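Local coordinates for pesticidial crystal protein CRY2AA (Bacillus thuringiensis serovar kurstaki, PDB 1I5P), which promotes colloid-osmotic lysis by binding to midgut epithelial cells of mosquito and moth larvae, at residues N182-F187 with R217-Y222; F187-I192 with S260-Q265; G281-Q286 with R461-S466. All coordinates share one frame; numbering follows the deposited sequence.

Contact 1: residues N182-F187 with R217-Y222; sequences NMHLSF and RDYSNY
Between 182-187 and 217-222, Tyr219 meets His184 with its hydroxyl and Leu185 with its ring edge, joining helices 170-193 and 202-232. The polar end is the tight part: His184 ND1 and Tyr219 OH lie 2.7 Å apart in a hydrogen bond that either could donate, bent to 142° at the hydrogen. The hydroxyl sits near the imidazole plane; the rings meet rim to rim, planes at 47°, neither over the other's face. With CG anti to the backbone N (chi1 -169°), the imidazole of His184 leans out of its helix and crosses the tyrosine at about a right angle. Nearer the root of Tyr219 the fit is looser: Leu185 CG comes to 4.0 Å from Tyr219 CD1, and the two side chains run past each other in opposite directions. The nearest CA atoms, of Leu185 and Tyr219, are 9.2 Å apart. Phe157 stacks on His184, Phe177 meets Tyr219 edge-to-face, and Trp259 of helix 238-259 touches both Leu185 and Tyr219. The partly exposed side of helix 202-232 faces away from this core; there Arg217 NH1 and Asp218 OD1 form a salt bridge at 3.0 Å. A buried polar pair among aromatic rings thus joins two helices of the N-terminal helical bundle, the domain associated with pore formation in three-domain Cry toxins.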
loop_
_atom_site.group_PDB
_atom_site.type_symbol
_atom_site.label_atom_id
_atom_site.label_comp_id
_atom_site.label_asym_id
_atom_site.label_seq_id
_atom_site.Cartn_x
_atom_site.Cartn_y
_atom_site.Cartn_z
ATOM N N ASN A 182 7.415 -4.304 -15.684
ATOM C CA ASN A 182 7.881 -2.956 -15.364
ATOM C C ASN A 182 8.757 -2.446 -16.498
ATOM O O ASN A 182 8.631 -1.305 -16.937
ATOM C CB ASN A 182 8.722 -2.946 -14.082
ATOM C CG ASN A 182 7.887 -2.840 -12.826
ATOM O OD1 ASN A 182 6.718 -2.471 -12.875
ATOM N ND2 ASN A 182 8.498 -3.135 -11.683
ATOM N N MET A 183 9.650 -3.309 -16.964
ATOM C CA MET A 183 10.567 -2.950 -18.032
ATOM C C MET A 183 9.864 -2.646 -19.349
ATOM O O MET A 183 10.166 -1.649 -20.002
ATOM C CB MET A 183 11.597 -4.066 -18.226
ATOM C CG MET A 183 12.490 -4.286 -17.007
ATOM S SD MET A 183 13.465 -5.799 -17.121
ATOM C CE MET A 183 13.318 -6.460 -15.464
ATOM N N HIS A 184 8.922 -3.498 -19.738
ATOM C CA HIS A 184 8.197 -3.296 -20.989
ATOM C C HIS A 184 7.324 -2.039 -20.967
ATOM O O HIS A 184 7.346 -1.242 -21.911
ATOM C CB HIS A 184 7.320 -4.515 -21.303
ATOM C CG HIS A 184 6.752 -4.506 -22.691
ATOM N ND1 HIS A 184 5.698 -5.313 -23.068
ATOM C CD2 HIS A 184 7.089 -3.790 -23.790
ATOM C CE1 HIS A 184 5.409 -5.089 -24.337
ATOM N NE2 HIS A 184 6.237 -4.170 -24.800
ATOM N N LEU A 185 6.554 -1.863 -19.895
ATOM C CA LEU A 185 5.673 -0.706 -19.786
ATOM C C LEU A 185 6.462 0.591 -19.672
ATOM O O LEU A 185 6.041 1.625 -20.201
ATOM C CB LEU A 185 4.728 -0.867 -18.592
ATOM C CG LEU A 185 3.647 -1.944 -18.763
ATOM C CD1 LEU A 185 2.806 -2.050 -17.495
ATOM C CD2 LEU A 185 2.764 -1.600 -19.957
ATOM N N SER A 186 7.605 0.529 -18.990
ATOM C CA SER A 186 8.464 1.697 -18.829
ATOM C C SER A 186 9.008 2.077 -20.204
ATOM O O SER A 186 9.121 3.261 -20.540
ATOM C CB SER A 186 9.627 1.382 -17.886
ATOM O OG SER A 186 9.166 1.152 -16.560
ATOM N N PHE A 187 9.349 1.047 -20.979
ATOM C CA PHE A 187 9.872 1.188 -22.334
ATOM C C PHE A 187 8.847 1.907 -23.205
ATOM O O PHE A 187 9.165 2.874 -23.898
ATOM C CB PHE A 187 10.173 -0.206 -22.912
ATOM C CG PHE A 187 10.228 -0.252 -24.418
ATOM C CD1 PHE A 187 11.316 0.280 -25.107
ATOM C CD2 PHE A 187 9.183 -0.818 -25.148
ATOM C CE1 PHE A 187 11.367 0.250 -26.502
ATOM C CE2 PHE A 187 9.228 -0.852 -26.547
ATOM C CZ PHE A 187 10.325 -0.315 -27.222
ATOM N N ARG A 217 -3.327 -3.120 -19.261
ATOM C CA ARG A 217 -4.514 -3.918 -19.015
ATOM C C ARG A 217 -4.166 -5.406 -18.926
ATOM O O ARG A 217 -4.468 -6.063 -17.929
ATOM C CB ARG A 217 -5.537 -3.673 -20.126
ATOM C CG ARG A 217 -6.648 -4.709 -20.209
ATOM C CD ARG A 217 -6.581 -5.425 -21.546
ATOM N NE ARG A 217 -7.319 -4.719 -22.585
ATOM C CZ ARG A 217 -7.028 -4.766 -23.881
ATOM N NH1 ARG A 217 -5.999 -5.480 -24.314
ATOM N NH2 ARG A 217 -7.783 -4.111 -24.748
ATOM N N ASP A 218 -3.521 -5.929 -19.962
ATOM C CA ASP A 218 -3.153 -7.344 -19.994
ATOM C C ASP A 218 -2.287 -7.772 -18.815
ATOM O O ASP A 218 -2.575 -8.771 -18.147
ATOM C CB ASP A 218 -2.415 -7.672 -21.294
ATOM C CG ASP A 218 -3.273 -7.454 -22.526
ATOM O OD1 ASP A 218 -4.490 -7.237 -22.371
ATOM O OD2 ASP A 218 -2.731 -7.503 -23.648
ATOM N N TYR A 219 -1.222 -7.019 -18.568
ATOM C CA TYR A 219 -0.317 -7.335 -17.479
ATOM C C TYR A 219 -0.967 -7.150 -16.112
ATOM O O TYR A 219 -0.736 -7.945 -15.200
ATOM C CB TYR A 219 0.942 -6.478 -17.591
ATOM C CG TYR A 219 1.710 -6.673 -18.884
ATOM C CD1 TYR A 219 2.672 -5.748 -19.280
ATOM C CD2 TYR A 219 1.479 -7.777 -19.710
ATOM C CE1 TYR A 219 3.384 -5.911 -20.459
ATOM C CE2 TYR A 219 2.193 -7.952 -20.901
ATOM C CZ TYR A 219 3.141 -7.012 -21.268
ATOM O OH TYR A 219 3.839 -7.144 -22.447
ATOM N N SER A 220 -1.775 -6.105 -15.965
ATOM C CA SER A 220 -2.445 -5.849 -14.690
ATOM C C SER A 220 -3.410 -6.976 -14.373
ATOM O O SER A 220 -3.361 -7.556 -13.287
ATOM C CB SER A 220 -3.213 -4.524 -14.731
ATOM O OG SER A 220 -2.342 -3.402 -14.780
ATOM N N ASN A 221 -4.286 -7.289 -15.322
ATOM C CA ASN A 221 -5.259 -8.354 -15.111
ATOM C C ASN A 221 -4.580 -9.694 -14.832
ATOM O O ASN A 221 -5.016 -10.440 -13.956
ATOM C CB ASN A 221 -6.198 -8.476 -16.317
ATOM C CG ASN A 221 -7.167 -7.303 -16.433
ATOM O OD1 ASN A 221 -7.398 -6.570 -15.469
ATOM N ND2 ASN A 221 -7.753 -7.134 -17.616
ATOM N N TYR A 222 -3.509 -9.992 -15.564
ATOM C CA TYR A 222 -2.796 -11.247 -15.354
ATOM C C TYR A 222 -2.279 -11.356 -13.922
ATOM O O TYR A 222 -2.393 -12.407 -13.290
ATOM C CB TYR A 222 -1.617 -11.378 -16.323
ATOM C CG TYR A 222 -0.747 -12.582 -16.025
ATOM C CD1 TYR A 222 -1.166 -13.875 -16.347
ATOM C CD2 TYR A 222 0.470 -12.432 -15.367
ATOM C CE1 TYR A 222 -0.389 -14.992 -16.018
ATOM C CE2 TYR A 222 1.252 -13.536 -15.031
ATOM C CZ TYR A 222 0.822 -14.808 -15.355
ATOM O OH TYR A 222 1.613 -15.886 -15.006
#

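Contact 2: residues F187-I192 with S260-Q265; sequences FIRDVI and SLFKYQ
Arg189 turns one edge of its guanidinium, NE and NH2 side by side, to two backbone carbonyls of 260-265, the chain that leaves the last long helix of the N-terminal bundle, 238-259. Arg189 NE donates to Phe262 O at 2.8 Å, nearly straight at 171° and lying in the carbonyl plane on a lone pair. The second bond, from Arg189 NH2 to Tyr264 O, is 2.9 Å long and more bent, 151°, with the donor tilted from that carbonyl's plane. Both oxygens lie near the guanidinium plane, which fixes the rotation of the group, and Arg189 NH1 adds a bond to Gly70 O. Its chain stays extended from CG to NE, which carries the guanidinium straight out from helix 170-193 to the loop. The receiving backbone is a type I beta turn from Leu261 to Tyr264, closed by Tyr264 N on Leu261 O. Within the same turn, Lys263 forms salt bridges with Asp578 and Asp589, and Tyr264 OH bonds to Asp589, tying it to the C-terminal domain. Packing flanks these bonds: Phe262 crosses the arginine at about a right angle, and Arg189 CD makes an off-centre CH-pi contact, 4.3 Å from the ring centroid of Phe262. At the other end Gln265, whose OE1 bonds to Lys71 NZ, brings CG to 3.7 Å from Arg189 NH2.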
loop_
_atom_site.group_PDB
_atom_site.type_symbol
_atom_site.label_atom_id
_atom_site.label_comp_id
_atom_site.label_asym_id
_atom_site.label_seq_id
_atom_site.Cartn_x
_atom_site.Cartn_y
_atom_site.Cartn_z
ATOM N N PHE A 187 9.349 1.047 -20.979
ATOM C CA PHE A 187 9.872 1.188 -22.334
ATOM C C PHE A 187 8.847 1.907 -23.205
ATOM O O PHE A 187 9.165 2.874 -23.898
ATOM C CB PHE A 187 10.173 -0.206 -22.912
ATOM C CG PHE A 187 10.228 -0.252 -24.418
ATOM C CD1 PHE A 187 11.316 0.280 -25.107
ATOM C CD2 PHE A 187 9.183 -0.818 -25.148
ATOM C CE1 PHE A 187 11.367 0.250 -26.502
ATOM C CE2 PHE A 187 9.228 -0.852 -26.547
ATOM C CZ PHE A 187 10.325 -0.315 -27.222
ATOM N N ILE A 188 7.612 1.426 -23.162
ATOM C CA ILE A 188 6.529 2.018 -23.933
ATOM C C ILE A 188 6.323 3.485 -23.553
ATOM O O ILE A 188 6.199 4.348 -24.418
ATOM C CB ILE A 188 5.223 1.223 -23.720
ATOM C CG1 ILE A 188 5.386 -0.177 -24.326
ATOM C CG2 ILE A 188 4.036 1.968 -24.338
ATOM C CD1 ILE A 188 4.286 -1.165 -23.946
ATOM N N ARG A 189 6.307 3.763 -22.254
ATOM C CA ARG A 189 6.134 5.126 -21.777
ATOM C C ARG A 189 7.288 6.001 -22.268
ATOM O O ARG A 189 7.087 7.162 -22.613
ATOM C CB ARG A 189 6.082 5.155 -20.244
ATOM C CG ARG A 189 5.683 6.505 -19.650
ATOM C CD ARG A 189 5.788 6.473 -18.135
ATOM N NE ARG A 189 5.202 7.646 -17.485
ATOM C CZ ARG A 189 5.904 8.614 -16.907
ATOM N NH1 ARG A 189 7.229 8.565 -16.899
ATOM N NH2 ARG A 189 5.280 9.619 -16.309
ATOM N N ASP A 190 8.494 5.441 -22.296
ATOM C CA ASP A 190 9.663 6.191 -22.751
ATOM C C ASP A 190 9.494 6.627 -24.203
ATOM O O ASP A 190 9.772 7.776 -24.547
ATOM C CB ASP A 190 10.936 5.347 -22.618
ATOM C CG ASP A 190 11.472 5.307 -21.191
ATOM O OD1 ASP A 190 10.929 6.018 -20.320
ATOM O OD2 ASP A 190 12.449 4.567 -20.945
ATOM N N VAL A 191 9.038 5.712 -25.054
ATOM C CA VAL A 191 8.839 6.033 -26.464
ATOM C C VAL A 191 7.879 7.208 -26.601
ATOM O O VAL A 191 8.112 8.129 -27.385
ATOM C CB VAL A 191 8.256 4.827 -27.237
ATOM C CG1 VAL A 191 7.879 5.247 -28.656
ATOM C CG2 VAL A 191 9.268 3.691 -27.267
ATOM N N ILE A 192 6.807 7.170 -25.818
ATOM C CA ILE A 192 5.791 8.217 -25.839
ATOM C C ILE A 192 6.315 9.588 -25.404
ATOM O O ILE A 192 6.185 10.575 -26.136
ATOM C CB ILE A 192 4.603 7.849 -24.919
ATOM C CG1 ILE A 192 3.922 6.575 -25.438
ATOM C CG2 ILE A 192 3.619 9.013 -24.841
ATOM C CD1 ILE A 192 2.864 6.014 -24.512
ATOM N N SER A 260 -0.975 1.806 -14.120
ATOM C CA SER A 260 -2.141 2.540 -14.585
ATOM C C SER A 260 -2.012 4.035 -14.307
ATOM O O SER A 260 -2.941 4.800 -14.568
ATOM C CB SER A 260 -3.422 1.978 -13.948
ATOM O OG SER A 260 -3.378 2.053 -12.537
ATOM N N LEU A 261 -0.865 4.444 -13.766
ATOM C CA LEU A 261 -0.609 5.860 -13.496
ATOM C C LEU A 261 0.521 6.359 -14.393
ATOM O O LEU A 261 0.846 7.541 -14.389
ATOM C CB LEU A 261 -0.253 6.089 -12.016
ATOM C CG LEU A 261 -1.409 5.864 -11.032
ATOM C CD1 LEU A 261 -0.926 6.098 -9.614
ATOM C CD2 LEU A 261 -2.582 6.793 -11.371
ATOM N N PHE A 262 1.121 5.453 -15.164
ATOM C CA PHE A 262 2.199 5.831 -16.080
ATOM C C PHE A 262 1.663 6.855 -17.083
ATOM O O PHE A 262 2.414 7.654 -17.641
ATOM C CB PHE A 262 2.718 4.611 -16.849
ATOM C CG PHE A 262 3.840 3.864 -16.162
ATOM C CD1 PHE A 262 4.487 2.823 -16.819
ATOM C CD2 PHE A 262 4.268 4.212 -14.885
ATOM C CE1 PHE A 262 5.543 2.139 -16.222
ATOM C CE2 PHE A 262 5.326 3.537 -14.277
ATOM C CZ PHE A 262 5.966 2.499 -14.945
ATOM N N LYS A 263 0.353 6.816 -17.307
ATOM C CA LYS A 263 -0.306 7.730 -18.237
ATOM C C LYS A 263 -0.251 9.171 -17.723
ATOM O O LYS A 263 -0.602 10.106 -18.441
ATOM C CB LYS A 263 -1.770 7.314 -18.435
ATOM C CG LYS A 263 -2.654 7.652 -17.232
ATOM C CD LYS A 263 -3.878 6.741 -17.061
ATOM C CE LYS A 263 -5.059 7.124 -17.931
ATOM N NZ LYS A 263 -6.307 6.498 -17.395
ATOM N N TYR A 264 0.174 9.347 -16.475
ATOM C CA TYR A 264 0.274 10.682 -15.885
ATOM C C TYR A 264 1.716 11.122 -15.657
ATOM O O TYR A 264 2.621 10.296 -15.530
ATOM C CB TYR A 264 -0.471 10.740 -14.542
ATOM C CG TYR A 264 -1.971 10.600 -14.648
ATOM C CD1 TYR A 264 -2.613 9.431 -14.239
ATOM C CD2 TYR A 264 -2.750 11.625 -15.194
ATOM C CE1 TYR A 264 -3.997 9.281 -14.375
ATOM C CE2 TYR A 264 -4.130 11.483 -15.339
ATOM C CZ TYR A 264 -4.744 10.310 -14.931
ATOM O OH TYR A 264 -6.096 10.154 -15.119
ATOM N N GLN A 265 1.921 12.433 -15.608
ATOM C CA GLN A 265 3.234 13.006 -15.352
ATOM C C GLN A 265 3.085 14.015 -14.235
ATOM O O GLN A 265 2.064 14.697 -14.137
ATOM C CB GLN A 265 3.788 13.729 -16.582
ATOM C CG GLN A 265 4.173 12.814 -17.733
ATOM C CD GLN A 265 4.687 13.600 -18.924
ATOM O OE1 GLN A 265 5.888 13.852 -19.050
ATOM N NE2 GLN A 265 3.775 14.003 -19.799
#

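Contact 3: residues G281-Q286 with R461-S466; sequences GPQQTQ and RAYLVS
Two consecutive glutamines, Gln283 and Gln284, take hold of one tyrosine ring, that of Tyr463, in different ways, Gln283 at its hydroxyl end and Gln284 over a face. Tyr463 OH donates to Gln283 OE1 at 2.6 Å, a short bond that lies in the amide's carbonyl plane on a lone pair, with a C=O...donor angle of 135°. That oxygen sits at the edge of the ring, near its plane, while the amide itself stands steeply to the ring, the planes 77° apart. The same side chain also touches with its root, Gln283 CB lying 3.4 Å from Tyr463 OH. Gln284 works by its aliphatic part. Its CG rests above the ring, offset toward the rim, in a CH-pi contact 4.0 Å from the centroid of Tyr463. A bend at chi2 (87°) folds the chain back so that Gln284 NE2 also approaches the ring, 3.7 Å from Tyr463 CD2, the amide inclined to it. The other end of this amide is committed to Ser380, whose OG bonds to Gln284 OE1.

The backbone turns sharply here: Gln284 is the centre of an inverse gamma turn, and Arg237 NH1 bonds to the carbonyls of both Gly281 and Gln284. Tyr463 itself is set in strand 462-469, whose backbone pairs with strand 422-430 through Val429 and Ser427 and with 275-278 through Ala277. Tyr463 thus joins loop 281-286 to the central strand of an antiparallel three-stranded sheet, in the beta-prism middle domain of the three-domain Cry fold.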
loop_
_atom_site.group_PDB
_atom_site.type_symbol
_atom_site.label_atom_id
_atom_site.label_comp_id
_atom_site.label_asym_id
_atom_site.label_seq_id
_atom_site.Cartn_x
_atom_site.Cartn_y
_atom_site.Cartn_z
ATOM N N GLY A 281 4.058 -16.811 16.703
ATOM C CA GLY A 281 4.017 -17.381 18.034
ATOM C C GLY A 281 2.947 -18.445 18.131
ATOM O O GLY A 281 2.113 -18.567 17.239
ATOM N N PRO A 282 2.938 -19.226 19.219
ATOM C CA PRO A 282 1.950 -20.290 19.406
ATOM C C PRO A 282 0.543 -19.883 19.865
ATOM O O PRO A 282 -0.370 -20.705 19.827
ATOM C CB PRO A 282 2.635 -21.193 20.423
ATOM C CG PRO A 282 3.283 -20.184 21.319
ATOM C CD PRO A 282 3.931 -19.247 20.311
ATOM N N GLN A 283 0.357 -18.638 20.304
ATOM C CA GLN A 283 -0.960 -18.190 20.776
ATOM C C GLN A 283 -1.990 -17.881 19.690
ATOM O O GLN A 283 -3.155 -18.272 19.797
ATOM C CB GLN A 283 -0.812 -16.966 21.687
ATOM C CG GLN A 283 -0.229 -17.282 23.047
ATOM C CD GLN A 283 -0.286 -16.107 23.997
ATOM O OE1 GLN A 283 -1.294 -15.407 24.079
ATOM N NE2 GLN A 283 0.800 -15.890 24.732
ATOM N N GLN A 284 -1.570 -17.172 18.650
ATOM C CA GLN A 284 -2.476 -16.818 17.562
ATOM C C GLN A 284 -2.682 -18.051 16.687
ATOM O O GLN A 284 -1.977 -18.250 15.703
ATOM C CB GLN A 284 -1.875 -15.664 16.760
ATOM C CG GLN A 284 -1.490 -14.476 17.636
ATOM C CD GLN A 284 -0.084 -14.579 18.216
ATOM O OE1 GLN A 284 0.471 -15.667 18.358
ATOM N NE2 GLN A 284 0.491 -13.433 18.567
ATOM N N THR A 285 -3.674 -18.859 17.048
ATOM C CA THR A 285 -3.945 -20.121 16.366
ATOM C C THR A 285 -5.050 -20.202 15.321
ATOM O O THR A 285 -5.029 -21.090 14.472
ATOM C CB THR A 285 -4.249 -21.213 17.406
ATOM O OG1 THR A 285 -5.238 -20.721 18.322
ATOM C CG2 THR A 285 -2.998 -21.585 18.176
ATOM N N GLN A 286 -6.020 -19.303 15.374
ATOM C CA GLN A 286 -7.113 -19.378 14.420
ATOM C C GLN A 286 -6.651 -19.369 12.967
ATOM O O GLN A 286 -5.749 -18.626 12.587
ATOM C CB GLN A 286 -8.109 -18.249 14.674
ATOM C CG GLN A 286 -9.340 -18.308 13.796
ATOM C CD GLN A 286 -10.452 -17.410 14.301
ATOM O OE1 GLN A 286 -10.216 -16.491 15.082
ATOM N NE2 GLN A 286 -11.669 -17.666 13.847
ATOM N N ARG A 461 -8.375 -12.527 25.035
ATOM C CA ARG A 461 -7.087 -12.032 24.582
ATOM C C ARG A 461 -7.239 -11.060 23.421
ATOM O O ARG A 461 -8.202 -11.125 22.660
ATOM C CB ARG A 461 -6.204 -13.202 24.139
ATOM C CG ARG A 461 -5.767 -14.137 25.263
ATOM C CD ARG A 461 -4.675 -13.510 26.101
ATOM N NE ARG A 461 -4.108 -14.446 27.068
ATOM C CZ ARG A 461 -4.686 -14.796 28.212
ATOM N NH1 ARG A 461 -5.863 -14.287 28.552
ATOM N NH2 ARG A 461 -4.078 -15.651 29.020
ATOM N N ALA A 462 -6.276 -10.154 23.301
ATOM C CA ALA A 462 -6.262 -9.178 22.224
ATOM C C ALA A 462 -4.910 -9.275 21.531
ATOM O O ALA A 462 -3.874 -9.113 22.168
ATOM C CB ALA A 462 -6.469 -7.772 22.775
ATOM N N TYR A 463 -4.927 -9.562 20.234
ATOM C CA TYR A 463 -3.706 -9.658 19.447
ATOM C C TYR A 463 -3.767 -8.549 18.405
ATOM O O TYR A 463 -4.577 -8.592 17.482
ATOM C CB TYR A 463 -3.612 -11.037 18.791
ATOM C CG TYR A 463 -3.577 -12.157 19.811
ATOM C CD1 TYR A 463 -4.691 -12.972 20.029
ATOM C CD2 TYR A 463 -2.437 -12.378 20.581
ATOM C CE1 TYR A 463 -4.665 -13.985 20.997
ATOM C CE2 TYR A 463 -2.398 -13.381 21.549
ATOM C CZ TYR A 463 -3.511 -14.181 21.753
ATOM O OH TYR A 463 -3.448 -15.168 22.714
ATOM N N LEU A 464 -2.902 -7.555 18.568
ATOM C CA LEU A 464 -2.880 -6.389 17.699
ATOM C C LEU A 464 -2.266 -6.567 16.322
ATOM O O LEU A 464 -1.409 -7.429 16.100
ATOM C CB LEU A 464 -2.193 -5.227 18.418
ATOM C CG LEU A 464 -2.715 -4.989 19.837
ATOM C CD1 LEU A 464 -2.065 -3.750 20.422
ATOM C CD2 LEU A 464 -4.231 -4.841 19.813
ATOM N N VAL A 465 -2.729 -5.722 15.410
ATOM C CA VAL A 465 -2.293 -5.705 14.026
ATOM C C VAL A 465 -1.840 -4.286 13.697
ATOM O O VAL A 465 -2.578 -3.325 13.931
ATOM C CB VAL A 465 -3.468 -6.085 13.089
ATOM C CG1 VAL A 465 -3.089 -5.854 11.626
ATOM C CG2 VAL A 465 -3.876 -7.538 13.333
ATOM N N SER A 466 -0.627 -4.143 13.174
ATOM C CA SER A 466 -0.147 -2.819 12.800
ATOM C C SER A 466 -0.402 -2.614 11.303
ATOM O O SER A 466 -0.186 -3.518 10.493
ATOM C CB SER A 466 1.343 -2.651 13.142
ATOM O OG SER A 466 2.143 -3.675 12.584
#

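Contacts 1 and 2 are neighbours in the N-terminal helical domain, their centres about 11 Å apart. They share Phe187, and their segments alternate along the chain; helix 170-193 meets helix 202-232 in contact 1 and the loop after helix 238-259 in contact 2. They touch directly where Ser186 OG lies 3.8 Å from Phe262 CE1. Contact 3 follows both in sequence and lies across the chain's centre, its centre about 38 Å from that of contact 1 and about 43 Å from that of contact 2. Contacts 1 and 2 thus join parts of one helical domain, while contact 3 belongs to a separate beta domain of the same toxin chain.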